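Local coordinates for protein SusD homolog (Bacteroides thetaiotaomicron VPI-5482, PDB 3IV0) that belongs to the SusD family of outer-membrane proteins and probably binds glycans at the cell surface, although its own ligand is not known, at residues L186-S191 against G243-L248. Residues are numbered along the deposited sequence; the frame is centred on the assembly and turned at random.
Sequences LPWSYS and GAYSLL
Tyr-245 reaches across to Trp-188 with the far end of its phenol: the hydroxyl makes the hydrogen bond while CE2 beside it packs on the indole edge. Its OH donates to the main-chain O of Trp-188 over 2.6 Å, approaching one of the carbonyl's lone pairs within the plane of that group, with a C=O...OH angle of 126°. The acceptor in turn sits at the rim of the phenol ring, near its plane. The same OH touches the edge of the indole, 3.6 Å from CE3 of Trp-188 and in the plane of that ring, while Tyr-245 CE2 comes within 3.8 Å of the same CE3. The side chains cross at about a right angle and the ring planes are steeply inclined; the indole presents its CE3 edge, which sits off the phenol plane beside CZ, CE2 and OH. In this largely helical protein, whose sequence family belongs to the TPR clan as is usual for SusD proteins, the contact joins the loop before helix 202-219 to the loop that follows helix 224-238. Trp-188 also rests on Arg-202 and Ile-206 of helix 202-219. With CG anti to the carbonyl carbon (chi1 -67°), the indole swings beside its own backbone N and leaves the carbonyl open to the phenol. A phenylalanine in place of Tyr-245 would probably leave that carbonyl without this donor and open a small gap beside CE3 of the indole. Ala-244 fills the flank: its methyl meets CB of Trp-188 at 3.8 Å and, in one of the two modelled conformers, OG of Ser-189, and also sits above one face of the neighbouring phenol, nearer its border than its centre.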
loop_
_atom_site.group_PDB
_atom_site.type_symbol
_atom_site.label_atom_id
_atom_site.label_comp_id
_atom_site.label_asym_id
_atom_site.label_seq_id
_atom_site.Cartn_x
_atom_site.Cartn_y
_atom_site.Cartn_z
ATOM N N LEU A 186 -6.428 19.617 -7.825
ATOM C CA LEU A 186 -6.551 18.142 -7.834
ATOM C C LEU A 186 -8.022 17.813 -7.762
ATOM O O LEU A 186 -8.661 18.023 -6.755
ATOM C CB LEU A 186 -5.818 17.522 -6.632
ATOM C CG LEU A 186 -4.302 17.672 -6.653
ATOM C CD1 LEU A 186 -3.740 17.111 -5.332
ATOM C CD2 LEU A 186 -3.646 16.999 -7.860
ATOM N N PRO A 187 -8.571 17.264 -8.843
ATOM C CA PRO A 187 -9.987 16.994 -8.786
ATOM C C PRO A 187 -10.248 15.767 -7.938
ATOM O O PRO A 187 -9.298 15.049 -7.564
ATOM C CB PRO A 187 -10.336 16.696 -10.238
ATOM C CG PRO A 187 -9.093 16.043 -10.764
ATOM C CD PRO A 187 -7.976 16.807 -10.107
ATOM N N TRP A 188 -11.507 15.513 -7.649
ATOM C CA TRP A 188 -11.881 14.267 -6.989
ATOM C C TRP A 188 -11.554 13.069 -7.865
ATOM O O TRP A 188 -11.128 12.036 -7.385
ATOM C CB TRP A 188 -13.355 14.224 -6.626
ATOM C CG TRP A 188 -13.766 15.201 -5.567
ATOM C CD1 TRP A 188 -14.409 16.382 -5.768
ATOM C CD2 TRP A 188 -13.542 15.096 -4.157
ATOM N NE1 TRP A 188 -14.619 17.018 -4.568
ATOM C CE2 TRP A 188 -14.112 16.238 -3.562
ATOM C CE3 TRP A 188 -12.977 14.122 -3.338
ATOM C CZ2 TRP A 188 -14.111 16.433 -2.186
ATOM C CZ3 TRP A 188 -12.979 14.330 -1.969
ATOM C CH2 TRP A 188 -13.540 15.477 -1.425
ATOM N N SER A 189 -11.747 13.217 -9.167
ATOM C CA SER A 189 -11.422 12.145 -10.065
ATOM C C SER A 189 -11.374 12.633 -11.502
ATOM O O SER A 189 -12.027 13.591 -11.882
ATOM C CB SER A 189 -12.452 11.033 -9.945
ATOM O OG SER A 189 -13.721 11.488 -10.385
ATOM N N TYR A 190 -10.623 11.896 -12.295
ATOM C CA TYR A 190 -10.352 12.254 -13.672
ATOM C C TYR A 190 -11.204 11.402 -14.596
ATOM O O TYR A 190 -11.451 10.234 -14.336
ATOM C CB TYR A 190 -8.910 11.964 -13.994
ATOM C CG TYR A 190 -7.902 12.743 -13.173
ATOM C CD1 TYR A 190 -7.574 14.063 -13.496
ATOM C CD2 TYR A 190 -7.253 12.159 -12.067
ATOM C CE1 TYR A 190 -6.647 14.778 -12.748
ATOM C CE2 TYR A 190 -6.324 12.858 -11.327
ATOM C CZ TYR A 190 -6.033 14.173 -11.644
ATOM O OH TYR A 190 -5.089 14.891 -10.938
ATOM N N SER A 191 -11.664 11.986 -15.693
ATOM C CA SER A 191 -12.476 11.219 -16.631
ATOM C C SER A 191 -11.625 10.561 -17.711
ATOM O O SER A 191 -12.105 9.648 -18.360
ATOM C CB SER A 191 -13.536 12.100 -17.281
ATOM O OG SER A 191 -12.936 13.277 -17.790
ATOM N N GLY A 243 -20.319 11.593 -4.919
ATOM C CA GLY A 243 -20.553 10.497 -5.845
ATOM C C GLY A 243 -19.400 10.150 -6.770
ATOM O O GLY A 243 -19.525 9.221 -7.577
ATOM N N ALA A 244 -18.272 10.850 -6.664
ATOM C CA ALA A 244 -17.081 10.507 -7.428
ATOM C C ALA A 244 -16.594 9.101 -7.097
ATOM O O ALA A 244 -16.106 8.385 -7.984
ATOM C CB ALA A 244 -15.992 11.493 -7.176
ATOM N N TYR A 245 -16.706 8.736 -5.822
ATOM C CA TYR A 245 -16.263 7.446 -5.359
ATOM C C TYR A 245 -17.451 6.586 -4.984
ATOM O O TYR A 245 -18.432 7.057 -4.425
ATOM C CB TYR A 245 -15.338 7.588 -4.139
ATOM C CG TYR A 245 -14.212 8.576 -4.334
ATOM C CD1 TYR A 245 -13.515 8.655 -5.534
ATOM C CD2 TYR A 245 -13.840 9.426 -3.319
ATOM C CE1 TYR A 245 -12.510 9.583 -5.718
ATOM C CE2 TYR A 245 -12.820 10.359 -3.494
ATOM C CZ TYR A 245 -12.167 10.437 -4.701
ATOM O OH TYR A 245 -11.170 11.393 -4.835
ATOM N N SER A 246 -17.343 5.298 -5.251
ATOM C CA SER A 246 -18.368 4.366 -4.826
ATOM C C SER A 246 -17.764 2.992 -4.599
ATOM O O SER A 246 -16.657 2.696 -5.063
ATOM C CB SER A 246 -19.507 4.312 -5.824
ATOM O OG SER A 246 -19.006 4.006 -7.075
ATOM N N LEU A 247 -18.480 2.165 -3.865
ATOM C CA LEU A 247 -18.134 0.766 -3.724
ATOM C C LEU A 247 -18.770 -0.052 -4.848
ATOM O O LEU A 247 -20.001 -0.084 -4.952
ATOM C CB LEU A 247 -18.623 0.255 -2.380
ATOM C CG LEU A 247 -18.007 0.891 -1.138
ATOM C CD1 LEU A 247 -18.579 0.212 0.124
ATOM C CD2 LEU A 247 -16.521 0.807 -1.154
ATOM N N LEU A 248 -17.985 -0.709 -5.676
ATOM C CA LEU A 248 -18.574 -1.521 -6.748
ATOM C C LEU A 248 -19.210 -2.787 -6.193
ATOM O O LEU A 248 -18.880 -3.279 -5.105
ATOM C CB LEU A 248 -17.509 -1.914 -7.762
ATOM C CG LEU A 248 -17.189 -0.885 -8.861
ATOM C CD1 LEU A 248 -16.560 0.419 -8.342
ATOM C CD2 LEU A 248 -16.284 -1.535 -9.952
#